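Local coordinates for protein Rubredoxin\:oxygen oxidoreductase (Desulfovibrio gigas, PDB 1E5D) that catalyses the four-electron reduction of dioxygen to two water molecules, using a diiron centre and FMN, at residues 36-41 and 47-52; 73-78 and 90-95; 184-189 and 228-233; 255-260 and 268-273; 280-285 and 394-399. All blocks are in the same frame, centred on the assembly; numbering follows the deposited sequence. Where two conformers were deposited one is given.

Interaction 1 of 5, residues 36-41 and 47-52; sequences NAYLVE and LFDTVK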
# COMPACT_ATOMS: atom_id res chain seq x y z
N ASN A 36 14.10 -17.07 -19.78
CA ASN A 36 14.37 -18.28 -20.54
C ASN A 36 13.86 -18.17 -21.97
O ASN A 36 12.71 -17.87 -22.22
CB ASN A 36 13.73 -19.50 -19.86
CG ASN A 36 14.25 -19.72 -18.46
OD1 ASN A 36 15.33 -19.24 -18.10
ND2 ASN A 36 13.49 -20.45 -17.65
N ALA A 37 14.77 -18.43 -22.89
CA ALA A 37 14.46 -18.57 -24.31
C ALA A 37 15.05 -19.91 -24.74
O ALA A 37 15.98 -20.42 -24.11
CB ALA A 37 14.99 -17.42 -25.12
N TYR A 38 14.48 -20.48 -25.80
CA TYR A 38 14.96 -21.79 -26.23
C TYR A 38 15.29 -21.78 -27.72
O TYR A 38 14.46 -21.47 -28.57
CB TYR A 38 13.93 -22.88 -25.88
CG TYR A 38 13.70 -22.89 -24.38
CD1 TYR A 38 12.73 -22.06 -23.83
CD2 TYR A 38 14.43 -23.70 -23.52
CE1 TYR A 38 12.50 -22.05 -22.47
CE2 TYR A 38 14.21 -23.69 -22.15
CZ TYR A 38 13.24 -22.86 -21.64
OH TYR A 38 12.98 -22.82 -20.29
N LEU A 39 16.54 -22.12 -27.98
CA LEU A 39 17.11 -22.27 -29.30
C LEU A 39 16.97 -23.72 -29.78
O LEU A 39 17.51 -24.63 -29.14
CB LEU A 39 18.58 -21.86 -29.28
CG LEU A 39 19.28 -21.87 -30.64
CD1 LEU A 39 18.65 -20.84 -31.55
CD2 LEU A 39 20.77 -21.63 -30.47
N VAL A 40 16.26 -23.93 -30.87
CA VAL A 40 16.11 -25.26 -31.44
C VAL A 40 16.80 -25.37 -32.80
O VAL A 40 16.41 -24.72 -33.78
CB VAL A 40 14.63 -25.65 -31.59
CG1 VAL A 40 14.52 -27.05 -32.19
CG2 VAL A 40 13.92 -25.57 -30.25
N GLU A 41 17.84 -26.20 -32.85
CA GLU A 41 18.58 -26.43 -34.08
C GLU A 41 17.88 -27.43 -34.99
O GLU A 41 17.82 -28.61 -34.63
CB GLU A 41 19.98 -26.94 -33.75
CG GLU A 41 20.93 -25.81 -33.35
CD GLU A 41 22.33 -26.32 -33.07
OE1 GLU A 41 22.47 -27.25 -32.24
OE2 GLU A 41 23.27 -25.79 -33.68
N LEU A 47 14.16 -19.89 -32.64
CA LEU A 47 14.25 -19.27 -31.32
C LEU A 47 12.86 -19.12 -30.72
O LEU A 47 11.98 -18.47 -31.31
CB LEU A 47 14.93 -17.92 -31.46
CG LEU A 47 15.72 -17.38 -30.28
CD1 LEU A 47 15.16 -16.03 -29.89
CD2 LEU A 47 15.70 -18.34 -29.11
N PHE A 48 12.60 -19.72 -29.56
CA PHE A 48 11.33 -19.55 -28.88
C PHE A 48 11.52 -18.55 -27.73
O PHE A 48 12.55 -18.68 -27.06
CB PHE A 48 10.78 -20.86 -28.32
CG PHE A 48 10.49 -21.92 -29.36
CD1 PHE A 48 11.53 -22.62 -29.95
CD2 PHE A 48 9.19 -22.21 -29.72
CE1 PHE A 48 11.26 -23.58 -30.91
CE2 PHE A 48 8.92 -23.17 -30.68
CZ PHE A 48 9.95 -23.87 -31.28
N ASP A 49 10.57 -17.65 -27.56
CA ASP A 49 10.61 -16.59 -26.56
C ASP A 49 11.74 -15.61 -26.89
O ASP A 49 12.42 -15.76 -27.91
CB ASP A 49 10.82 -17.15 -25.16
CG ASP A 49 9.97 -18.34 -24.81
OD1 ASP A 49 8.88 -18.46 -25.42
OD2 ASP A 49 10.35 -19.15 -23.92
N THR A 50 11.94 -14.65 -26.01
CA THR A 50 12.98 -13.58 -26.11
C THR A 50 13.39 -13.25 -24.70
O THR A 50 13.13 -14.11 -23.83
CB THR A 50 12.38 -12.49 -27.00
OG1 THR A 50 13.20 -12.47 -28.20
CG2 THR A 50 12.38 -11.07 -26.50
N VAL A 51 14.02 -12.17 -24.28
CA VAL A 51 14.16 -11.84 -22.86
C VAL A 51 13.80 -10.38 -22.60
O VAL A 51 13.45 -9.63 -23.51
CB VAL A 51 15.59 -12.11 -22.37
CG1 VAL A 51 15.89 -13.60 -22.47
CG2 VAL A 51 16.59 -11.31 -23.19
N LYS A 52 13.89 -9.96 -21.34
CA LYS A 52 13.76 -8.54 -21.00
C LYS A 52 14.73 -7.76 -21.87
O LYS A 52 15.82 -8.28 -22.10
CB LYS A 52 14.06 -8.33 -19.53
CG LYS A 52 12.98 -7.79 -18.62
CD LYS A 52 13.64 -7.11 -17.44
CE LYS A 52 12.65 -6.48 -16.48
NZ LYS A 52 13.34 -5.84 -15.32

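Interaction 2 of 5, residues 73-78 and 90-95; sequences DYLVIQ and ALIEAC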
# COMPACT_ATOMS: atom_id res chain seq x y z
N ASP A 73 16.14 -18.75 -38.40
CA ASP A 73 15.18 -18.36 -39.43
C ASP A 73 13.86 -17.93 -38.80
O ASP A 73 13.19 -17.03 -39.30
CB ASP A 73 14.87 -19.51 -40.40
CG ASP A 73 16.09 -20.14 -41.04
OD1 ASP A 73 16.63 -19.53 -41.99
OD2 ASP A 73 16.48 -21.24 -40.59
N TYR A 74 13.52 -18.62 -37.72
CA TYR A 74 12.20 -18.46 -37.12
C TYR A 74 12.26 -17.89 -35.71
O TYR A 74 13.13 -18.22 -34.91
CB TYR A 74 11.49 -19.82 -37.06
CG TYR A 74 11.00 -20.36 -38.38
CD1 TYR A 74 10.73 -19.52 -39.46
CD2 TYR A 74 10.81 -21.73 -38.55
CE1 TYR A 74 10.29 -20.04 -40.66
CE2 TYR A 74 10.37 -22.25 -39.74
CZ TYR A 74 10.11 -21.40 -40.80
OH TYR A 74 9.66 -21.92 -41.99
N LEU A 75 11.29 -17.03 -35.46
CA LEU A 75 11.09 -16.48 -34.12
C LEU A 75 9.67 -16.83 -33.69
O LEU A 75 8.72 -16.46 -34.37
CB LEU A 75 11.32 -14.98 -34.09
CG LEU A 75 12.76 -14.52 -34.37
CD1 LEU A 75 12.84 -13.01 -34.49
CD2 LEU A 75 13.69 -15.03 -33.29
N VAL A 76 9.53 -17.56 -32.58
CA VAL A 76 8.16 -17.83 -32.12
C VAL A 76 7.87 -17.00 -30.88
O VAL A 76 8.46 -17.23 -29.82
CB VAL A 76 7.94 -19.32 -31.82
CG1 VAL A 76 6.62 -19.51 -31.10
CG2 VAL A 76 7.98 -20.15 -33.09
N ILE A 77 6.96 -16.02 -31.00
CA ILE A 77 6.65 -15.20 -29.83
C ILE A 77 5.31 -15.62 -29.22
O ILE A 77 4.26 -15.38 -29.80
CB ILE A 77 6.62 -13.71 -30.17
CG1 ILE A 77 7.81 -13.27 -31.02
CG2 ILE A 77 6.56 -12.89 -28.89
CD1 ILE A 77 9.13 -13.57 -30.33
N GLN A 78 5.45 -16.23 -28.06
CA GLN A 78 4.37 -16.89 -27.35
C GLN A 78 3.66 -15.99 -26.35
O GLN A 78 2.60 -16.40 -25.85
CB GLN A 78 4.89 -18.11 -26.58
CG GLN A 78 5.98 -18.88 -27.34
CD GLN A 78 6.03 -20.31 -26.85
OE1 GLN A 78 5.23 -21.13 -27.30
NE2 GLN A 78 6.95 -20.59 -25.94
N ALA A 90 15.47 -6.09 -31.18
CA ALA A 90 16.90 -6.36 -31.38
C ALA A 90 17.12 -7.67 -32.14
O ALA A 90 18.05 -7.80 -32.92
CB ALA A 90 17.64 -6.42 -30.05
N LEU A 91 16.26 -8.66 -31.89
CA LEU A 91 16.48 -9.95 -32.52
C LEU A 91 16.13 -9.92 -34.00
O LEU A 91 16.81 -10.52 -34.83
CB LEU A 91 15.65 -11.02 -31.83
CG LEU A 91 16.26 -11.76 -30.63
CD1 LEU A 91 15.22 -12.74 -30.12
CD2 LEU A 91 17.55 -12.47 -30.98
N ILE A 92 15.06 -9.21 -34.34
CA ILE A 92 14.71 -9.05 -35.74
C ILE A 92 15.90 -8.46 -36.49
O ILE A 92 16.20 -8.83 -37.62
CB ILE A 92 13.50 -8.13 -35.92
CG1 ILE A 92 12.18 -8.81 -35.58
CG2 ILE A 92 13.48 -7.54 -37.32
CD1 ILE A 92 11.26 -7.91 -34.81
N GLU A 93 16.55 -7.54 -35.79
CA GLU A 93 17.73 -6.86 -36.29
C GLU A 93 18.90 -7.82 -36.47
O GLU A 93 19.51 -7.87 -37.54
CB GLU A 93 18.10 -5.73 -35.33
CG GLU A 93 19.58 -5.41 -35.26
CD GLU A 93 19.88 -3.97 -35.63
OE1 GLU A 93 19.18 -3.07 -35.10
OE2 GLU A 93 20.80 -3.75 -36.44
N ALA A 94 19.25 -8.57 -35.43
CA ALA A 94 20.43 -9.43 -35.49
C ALA A 94 20.21 -10.69 -36.30
O ALA A 94 21.16 -11.23 -36.87
CB ALA A 94 20.87 -9.80 -34.07
N CYS A 95 18.98 -11.18 -36.33
CA CYS A 95 18.72 -12.48 -36.95
C CYS A 95 18.17 -12.35 -38.36
O CYS A 95 18.39 -13.25 -39.18
CB CYS A 95 17.76 -13.27 -36.04
SG CYS A 95 18.53 -13.73 -34.46

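Interaction 3 of 5, residues 184-189 and 228-233; sequences HTLERA and VIFRGA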
# COMPACT_ATOMS: atom_id res chain seq x y z
N HIS A 184 10.75 -28.88 -2.01
CA HIS A 184 10.07 -27.87 -1.20
C HIS A 184 10.40 -26.48 -1.71
O HIS A 184 9.57 -25.58 -1.78
CB HIS A 184 10.44 -28.02 0.28
CG HIS A 184 11.91 -27.97 0.54
ND1 HIS A 184 12.69 -29.10 0.58
CD2 HIS A 184 12.74 -26.92 0.78
CE1 HIS A 184 13.94 -28.75 0.83
NE2 HIS A 184 14.00 -27.43 0.96
N THR A 185 11.67 -26.30 -2.10
CA THR A 185 12.01 -25.00 -2.67
C THR A 185 11.25 -24.79 -3.97
O THR A 185 10.59 -23.78 -4.20
CB THR A 185 13.52 -24.85 -2.91
OG1 THR A 185 14.23 -25.04 -1.68
CG2 THR A 185 13.84 -23.45 -3.40
N LEU A 186 11.37 -25.79 -4.83
CA LEU A 186 10.75 -25.73 -6.14
C LEU A 186 9.24 -25.51 -6.02
O LEU A 186 8.67 -24.72 -6.77
CB LEU A 186 11.04 -27.00 -6.93
CG LEU A 186 10.29 -27.15 -8.26
CD1 LEU A 186 10.56 -25.93 -9.13
CD2 LEU A 186 10.67 -28.44 -8.95
N GLU A 187 8.62 -26.24 -5.09
CA GLU A 187 7.17 -26.19 -4.98
C GLU A 187 6.70 -24.83 -4.45
O GLU A 187 5.73 -24.27 -4.98
CB GLU A 187 6.65 -27.30 -4.07
CG GLU A 187 5.19 -27.65 -4.31
CD GLU A 187 4.25 -26.79 -3.47
OE1 GLU A 187 4.66 -26.48 -2.33
OE2 GLU A 187 3.17 -26.41 -3.96
N ARG A 188 7.35 -24.35 -3.41
CA ARG A 188 6.94 -23.07 -2.81
C ARG A 188 6.98 -21.98 -3.87
O ARG A 188 6.10 -21.14 -3.98
CB ARG A 188 7.83 -22.75 -1.62
CG ARG A 188 7.60 -21.39 -0.99
CD ARG A 188 6.14 -21.15 -0.63
NE ARG A 188 5.84 -19.74 -0.49
CZ ARG A 188 5.26 -19.14 0.55
NH1 ARG A 188 4.89 -19.85 1.61
NH2 ARG A 188 5.05 -17.83 0.53
N ALA A 189 8.03 -21.99 -4.68
CA ALA A 189 8.17 -20.95 -5.71
C ALA A 189 7.13 -21.11 -6.81
O ALA A 189 6.67 -20.15 -7.44
CB ALA A 189 9.57 -20.99 -6.30
N VAL A 228 13.58 -22.84 -13.39
CA VAL A 228 14.23 -24.04 -13.88
C VAL A 228 13.36 -24.81 -14.86
O VAL A 228 12.14 -24.65 -14.93
CB VAL A 228 14.63 -24.98 -12.72
CG1 VAL A 228 15.65 -24.29 -11.83
CG2 VAL A 228 13.40 -25.40 -11.93
N ILE A 229 14.03 -25.66 -15.62
CA ILE A 229 13.36 -26.54 -16.56
C ILE A 229 12.89 -27.82 -15.89
O ILE A 229 13.64 -28.39 -15.08
CB ILE A 229 14.30 -26.87 -17.73
CG1 ILE A 229 14.50 -25.69 -18.69
CG2 ILE A 229 13.81 -28.11 -18.47
CD1 ILE A 229 15.87 -25.68 -19.33
N PHE A 230 11.68 -28.27 -16.19
CA PHE A 230 11.21 -29.54 -15.64
C PHE A 230 11.75 -30.69 -16.48
O PHE A 230 11.34 -30.87 -17.63
CB PHE A 230 9.68 -29.57 -15.57
CG PHE A 230 9.14 -28.61 -14.52
CD1 PHE A 230 9.05 -29.00 -13.20
CD2 PHE A 230 8.74 -27.33 -14.88
CE1 PHE A 230 8.58 -28.12 -12.23
CE2 PHE A 230 8.28 -26.45 -13.92
CZ PHE A 230 8.20 -26.85 -12.59
N ARG A 231 12.66 -31.45 -15.88
CA ARG A 231 13.36 -32.51 -16.61
C ARG A 231 12.95 -33.89 -16.13
O ARG A 231 13.22 -34.29 -15.00
CB ARG A 231 14.86 -32.31 -16.46
CG ARG A 231 15.77 -33.30 -17.16
CD ARG A 231 16.97 -33.56 -16.28
NE ARG A 231 18.20 -32.91 -16.71
CZ ARG A 231 19.16 -32.51 -15.89
NH1 ARG A 231 19.04 -32.67 -14.58
NH2 ARG A 231 20.26 -31.93 -16.37
N GLY A 232 12.28 -34.62 -17.00
CA GLY A 232 11.79 -35.95 -16.69
C GLY A 232 10.28 -35.99 -16.54
O GLY A 232 9.67 -35.08 -15.96
N ALA A 233 9.67 -37.04 -17.07
CA ALA A 233 8.21 -37.15 -17.06
C ALA A 233 7.67 -37.05 -15.64
O ALA A 233 6.59 -36.51 -15.41
CB ALA A 233 7.77 -38.44 -17.72

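Interaction 4 of 5, residues 255-260 and 268-273; sequences VVIFYD and KMARVL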
# COMPACT_ATOMS: atom_id res chain seq x y z
N VAL A 255 -5.35 -20.92 8.61
CA VAL A 255 -5.99 -19.62 8.76
C VAL A 255 -4.91 -18.55 8.63
O VAL A 255 -3.87 -18.58 9.28
CB VAL A 255 -6.73 -19.51 10.10
CG1 VAL A 255 -7.39 -18.14 10.26
CG2 VAL A 255 -7.80 -20.59 10.24
N VAL A 256 -5.15 -17.60 7.74
CA VAL A 256 -4.33 -16.44 7.51
C VAL A 256 -5.05 -15.22 8.10
O VAL A 256 -6.14 -14.86 7.67
CB VAL A 256 -4.07 -16.16 6.02
CG1 VAL A 256 -3.47 -14.76 5.85
CG2 VAL A 256 -3.17 -17.22 5.41
N ILE A 257 -4.42 -14.61 9.08
CA ILE A 257 -4.92 -13.38 9.67
C ILE A 257 -4.04 -12.22 9.21
O ILE A 257 -2.83 -12.20 9.43
CB ILE A 257 -4.92 -13.45 11.20
CG1 ILE A 257 -5.79 -14.57 11.78
CG2 ILE A 257 -5.29 -12.10 11.79
CD1 ILE A 257 -5.42 -14.96 13.20
N PHE A 258 -4.62 -11.21 8.56
CA PHE A 258 -3.77 -10.06 8.21
C PHE A 258 -4.50 -8.81 8.67
O PHE A 258 -5.72 -8.70 8.64
CB PHE A 258 -3.40 -10.05 6.75
CG PHE A 258 -4.38 -9.61 5.69
CD1 PHE A 258 -4.52 -8.26 5.38
CD2 PHE A 258 -5.15 -10.50 4.99
CE1 PHE A 258 -5.39 -7.82 4.40
CE2 PHE A 258 -6.03 -10.07 4.00
CZ PHE A 258 -6.16 -8.72 3.70
N TYR A 259 -3.70 -7.87 9.15
CA TYR A 259 -4.19 -6.68 9.80
C TYR A 259 -3.15 -5.58 9.62
O TYR A 259 -2.01 -5.85 9.26
CB TYR A 259 -4.42 -6.95 11.31
CG TYR A 259 -3.09 -6.90 12.04
CD1 TYR A 259 -2.19 -7.95 11.91
CD2 TYR A 259 -2.73 -5.84 12.86
CE1 TYR A 259 -0.97 -7.95 12.56
CE2 TYR A 259 -1.51 -5.81 13.51
CZ TYR A 259 -0.63 -6.87 13.36
OH TYR A 259 0.58 -6.83 14.02
N ASP A 260 -3.56 -4.37 9.96
CA ASP A 260 -2.67 -3.26 10.25
C ASP A 260 -3.24 -2.55 11.47
O ASP A 260 -4.37 -2.81 11.89
CB ASP A 260 -2.50 -2.33 9.07
CG ASP A 260 -1.23 -1.51 9.16
OD1 ASP A 260 -0.53 -1.62 10.20
OD2 ASP A 260 -0.93 -0.75 8.23
N LYS A 268 -3.61 -6.68 19.15
CA LYS A 268 -3.96 -7.54 20.27
C LYS A 268 -5.12 -8.47 19.93
O LYS A 268 -5.09 -9.67 20.19
CB LYS A 268 -4.32 -6.69 21.50
CG LYS A 268 -3.10 -6.02 22.10
CD LYS A 268 -3.47 -5.06 23.22
CE LYS A 268 -2.43 -3.95 23.35
NZ LYS A 268 -2.36 -3.44 24.75
N MET A 269 -6.17 -7.90 19.34
CA MET A 269 -7.26 -8.71 18.82
C MET A 269 -6.70 -9.77 17.88
O MET A 269 -7.01 -10.95 18.00
CB MET A 269 -8.27 -7.79 18.13
CG MET A 269 -8.81 -6.70 19.06
SD MET A 269 -9.87 -5.52 18.21
CE MET A 269 -11.28 -6.54 17.82
N ALA A 270 -5.82 -9.38 16.95
CA ALA A 270 -5.23 -10.34 16.03
C ALA A 270 -4.46 -11.43 16.77
O ALA A 270 -4.58 -12.62 16.47
CB ALA A 270 -4.30 -9.65 15.05
N ARG A 271 -3.66 -11.02 17.76
CA ARG A 271 -2.89 -12.02 18.50
C ARG A 271 -3.82 -12.99 19.20
O ARG A 271 -3.61 -14.20 19.25
CB ARG A 271 -1.95 -11.36 19.50
CG ARG A 271 -0.84 -10.54 18.86
CD ARG A 271 -0.05 -9.79 19.93
NE ARG A 271 0.80 -10.72 20.67
CZ ARG A 271 1.81 -11.37 20.09
NH1 ARG A 271 2.09 -11.19 18.81
NH2 ARG A 271 2.55 -12.20 20.82
N VAL A 272 -4.91 -12.46 19.76
CA VAL A 272 -5.85 -13.35 20.43
C VAL A 272 -6.45 -14.34 19.43
O VAL A 272 -6.50 -15.54 19.69
CB VAL A 272 -6.98 -12.60 21.14
CG1 VAL A 272 -8.17 -13.52 21.35
CG2 VAL A 272 -6.49 -12.03 22.47
N LEU A 273 -6.90 -13.80 18.30
CA LEU A 273 -7.46 -14.64 17.24
C LEU A 273 -6.49 -15.76 16.91
O LEU A 273 -6.90 -16.92 16.80
CB LEU A 273 -7.78 -13.83 15.98
CG LEU A 273 -9.12 -13.09 16.00
CD1 LEU A 273 -9.30 -12.22 14.76
CD2 LEU A 273 -10.28 -14.08 16.12

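Interaction 5 of 5, residues 280-285 and 394-399; sequences EGCTVK and RALKAK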
# COMPACT_ATOMS: atom_id res chain seq x y z
N GLU A 280 -8.30 -24.36 18.26
CA GLU A 280 -9.23 -25.12 17.45
C GLU A 280 -8.52 -26.07 16.50
O GLU A 280 -9.13 -26.64 15.59
CB GLU A 280 -10.13 -24.16 16.65
CG GLU A 280 -10.98 -23.26 17.53
CD GLU A 280 -11.85 -24.04 18.50
OE1 GLU A 280 -12.64 -24.89 18.02
OE2 GLU A 280 -11.74 -23.81 19.72
N GLY A 281 -7.21 -26.24 16.69
CA GLY A 281 -6.45 -27.10 15.81
C GLY A 281 -6.23 -26.56 14.41
O GLY A 281 -6.11 -27.32 13.44
N CYS A 282 -6.18 -25.24 14.25
CA CYS A 282 -5.82 -24.70 12.94
C CYS A 282 -4.35 -24.34 12.89
O CYS A 282 -3.72 -24.12 13.91
CB CYS A 282 -6.64 -23.44 12.64
SG CYS A 282 -8.42 -23.73 12.63
N THR A 283 -3.79 -24.27 11.68
CA THR A 283 -2.47 -23.68 11.51
C THR A 283 -2.71 -22.19 11.25
O THR A 283 -3.61 -21.84 10.48
CB THR A 283 -1.63 -24.19 10.34
OG1 THR A 283 -1.86 -25.57 10.05
CG2 THR A 283 -0.15 -24.06 10.72
N VAL A 284 -1.93 -21.32 11.89
CA VAL A 284 -2.20 -19.90 11.70
C VAL A 284 -1.02 -19.16 11.09
O VAL A 284 0.14 -19.32 11.47
CB VAL A 284 -2.56 -19.25 13.05
CG1 VAL A 284 -2.81 -17.76 12.89
CG2 VAL A 284 -3.77 -19.96 13.64
N LYS A 285 -1.34 -18.31 10.12
CA LYS A 285 -0.41 -17.30 9.67
C LYS A 285 -0.98 -15.94 10.10
O LYS A 285 -2.02 -15.54 9.56
CB LYS A 285 -0.16 -17.34 8.17
CG LYS A 285 0.42 -18.66 7.67
CD LYS A 285 1.91 -18.77 7.95
CE LYS A 285 2.25 -20.08 8.64
NZ LYS A 285 3.16 -19.89 9.81
N ARG A 394 -15.25 -23.79 13.15
CA ARG A 394 -16.25 -24.86 13.08
C ARG A 394 -16.64 -25.03 11.62
O ARG A 394 -16.67 -26.13 11.07
CB ARG A 394 -17.48 -24.55 13.92
CG ARG A 394 -17.84 -25.61 14.94
CD ARG A 394 -18.02 -25.03 16.34
NE ARG A 394 -16.93 -25.38 17.24
CZ ARG A 394 -16.94 -25.20 18.55
NH1 ARG A 394 -18.01 -24.67 19.13
NH2 ARG A 394 -15.90 -25.54 19.30
N ALA A 395 -16.91 -23.89 11.01
CA ALA A 395 -17.30 -23.88 9.60
C ALA A 395 -16.20 -24.46 8.73
O ALA A 395 -16.49 -25.20 7.78
CB ALA A 395 -17.64 -22.46 9.17
N LEU A 396 -14.95 -24.14 9.05
CA LEU A 396 -13.81 -24.68 8.31
C LEU A 396 -13.85 -26.21 8.33
O LEU A 396 -13.87 -26.85 7.27
CB LEU A 396 -12.48 -24.21 8.87
CG LEU A 396 -11.39 -23.78 7.89
CD1 LEU A 396 -10.03 -23.83 8.60
CD2 LEU A 396 -11.38 -24.64 6.64
N LYS A 397 -13.85 -26.77 9.53
CA LYS A 397 -13.86 -28.22 9.74
C LYS A 397 -14.90 -28.91 8.86
O LYS A 397 -14.56 -29.85 8.14
CB LYS A 397 -14.11 -28.54 11.21
CG LYS A 397 -12.85 -28.73 12.04
CD LYS A 397 -13.02 -28.24 13.46
CE LYS A 397 -11.72 -27.71 14.05
NZ LYS A 397 -11.95 -27.02 15.35
N ALA A 398 -16.13 -28.44 8.94
CA ALA A 398 -17.23 -28.96 8.14
C ALA A 398 -16.84 -29.13 6.68
O ALA A 398 -16.96 -30.22 6.13
CB ALA A 398 -18.44 -28.03 8.21
N LYS A 399 -16.38 -28.04 6.09
CA LYS A 399 -15.91 -27.98 4.72
C LYS A 399 -14.87 -29.06 4.42
O LYS A 399 -14.84 -29.63 3.33
CB LYS A 399 -15.29 -26.61 4.44
CG LYS A 399 -15.93 -25.83 3.31
CD LYS A 399 -16.18 -24.39 3.71
CE LYS A 399 -16.23 -23.46 2.51
NZ LYS A 399 -17.21 -22.35 2.72

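Interaction 1 of 5, residues 36-41 and 47-52
F48 N donates to Y38 O at 2.7 Å, with an almost straight N-H...O angle of 172°. The return bond, Y38 N to F48 O at 2.9 Å, completes an antiparallel hydrogen-bonded pair, and the same Y38 O also meets the CA-H of L47. F48 has two conformers; in one, and so less surely, CG beside the backbone N (chi1 -61°) turns a ring edge to Y38 O and brings CE1 to 3.4 Å from V40 CG2. β-Branched valine favours extended backbone. L47 sends CD2 across the other face to A37 CB, 4.2 Å away, where a small alanine fits against L59 of helix 56-64. D49 also has two conformers; one places OD2 in plane at the edge of the Y38 ring, while OD1 accepts a hydrogen bond from Q78 NE2. N36 OD1 bonds with T34 OG1, and ND2 donates to the carbonyls of G227 and P224. The arrangement is a β-hairpin of the metallo-β-lactamase-like fold, with the D49 side chain about 9 Å from the bound diiron centre (nearest atoms).

Interaction 2 of 5, residues 73-78 and 90-95
L75 meets the helix through both of its methyl branches: CD2 lies 4.2 Å from L91 CD1, though the placing of that methyl is doubtful, and CD1 lies 4.4 Å from I92 CG1. The first torsion puts CG beside the backbone N (chi1 -66°), and the extended second torsion lets the forked end reach two successive helix residues. Leucine suits the strand position because its fork can serve two partners, while I92, coming in from the flank of the helix, offers the CG1 methylene near the root of its side chain.

Farther out, L91 rests on L59 and L60 of helix 56-64 and I92 on W119 and I100. Backbone bonds to K99 fix L75 in the sheet. Strand 74-77, helix 88-95 and the parallel neighbour 99-103 make a β-α-β crossover of the metallo-β-lactamase-like domain, and this contact packs its helix on the sheet. Only carbon atoms meet between these two segments, so the fit depends on shape and on exclusion of water, with little directional constraint.

Interaction 3 of 5, residues 184-189 and 228-233
The backbones stay well apart, the nearest CA atoms, those of L186 and V228, being 8.7 Å from each other, as one turn of helix 183-198 faces the chain that enters the short strand 230-231. Side chains bridge the gap, and L186 does so from the helix. Its CG stands opposite the backbone N (chi1 172°), which directs the forked end at the other segment and splits the two methyls between two partners. CD1 goes to V228 CG2 at 4.0 Å, while CD2 goes to F230 CE1 at 3.9 Å.

V228 points its CB toward the helix and needs little length, so a compact valine is enough. F230 leaves its backbone at an angle to the helix, and it takes the reach of a phenyl group to bring CE1 up to the leucine. Beyond these three, F230 also packs on C236 and A239 of helix 233-248 and on I222 of strand 221-224, and its backbone bonds with I222. L186 further touches I181 and S178. V228, two residues after the iron ligand H226, has its N held by Q169 OE1. The contact packs helix 183-198 on the edge of the second sheet of the metallo-β-lactamase-like domain. It is purely apolar: methyl, branched aliphatic and aromatic carbons share a buried interior, joined by dispersion and water exclusion instead of directed bonds.

Interaction 4 of 5, residues 255-260 and 268-273
One face of the Y259 ring carries the methyl of A270, whose CB lies 4.1 Å above the plane, displaced toward the rim near CD1. The ring also stacks with W288. Y259 holds CG between its backbone N and carbonyl carbon (chi1 79°), bringing the ring against A270 of the helix. Alanine suits the place because its single methyl lets helix and strand come close: the CA atoms of I257 and A270 are 7.1 Å apart.

I257, two residues earlier on the same side of the strand, uses both branches. CG2 touches A270 CB at 4.2 Å, and CD1 reaches L273 CB at 3.8 Å, the two side chains meeting at a slant. A β-branched residue fits an extended strand and presents two apolar ends to successive helix turns. Strand 255-259 and helix 268-273 run nearly antiparallel, at 175°, with axes 9.3 Å apart. They belong to the first strand and the helix of the β-α-β unit 254-259, 265-279, 283-288 in the flavodoxin-like domain, where F342 of strand 338-345 and L286 of strand 283-288 pack around A270.

Interaction 5 of 5, residues 280-285 and 394-399
E280 and K397 cross at about a right angle, and the lysine ammonium lies where it can serve both the backbone and the carboxylate of the glutamate. K397 NZ donates to E280 O at 2.9 Å, in the carbonyl plane and on a lone pair, and makes a longer salt bridge to E280 OE1 at 3.5 Å. R394 comes to the same oxygen from another direction, with NH2 3.6 Å from E280 OE1; the guanidinium and carboxylate planes are turned 68° apart, so the pair is charge contact without the flat, two-bond alignment. E280 puts CG beside its backbone N (chi1 -62°) and bends again at chi2, folding the carboxylate toward the helix. R394 and K397 both bend at chi2 and chi3, and their length lets the charges reach this one acid. The other carboxylate oxygen, OE2, has a weak hydrogen bond from Q390.

Beside these charges, C282 SG meets L396 CD1 at 4.3 Å, an apolar touch. G281, with positive phi, is the C-prime residue of a Schellman motif ending helix 265-279. The contact packs the C-terminal helix 379-400 against the turn into strand 283-288, an outermost strand of the parallel sheet in the flavodoxin-like domain; C282 also packs on V255 of strand 254-259 and F277 of helix 265-279, and L396 on I338 of strand 338-345.

From the N terminus, interaction 1 closes a five-residue loop as the hairpin of strands 33-40 and 46-48, and interaction 2 then closes an 11-residue loop between strand 74-77 and helix 88-95. They touch, sharing one mixed sheet through neighbouring strands 46-48 and 74-77. Interaction 3 spans 38 residues and ties helix 183-198 to the edge of the second sheet; I229 touches Y38 of interaction 1. The chain then enters the flavodoxin-like part, where interaction 4 closes a seven-residue loop and interaction 5 a 108-residue one. These share adjacent strands 254-259 and 283-288. All five follow in series, none nested or crossing.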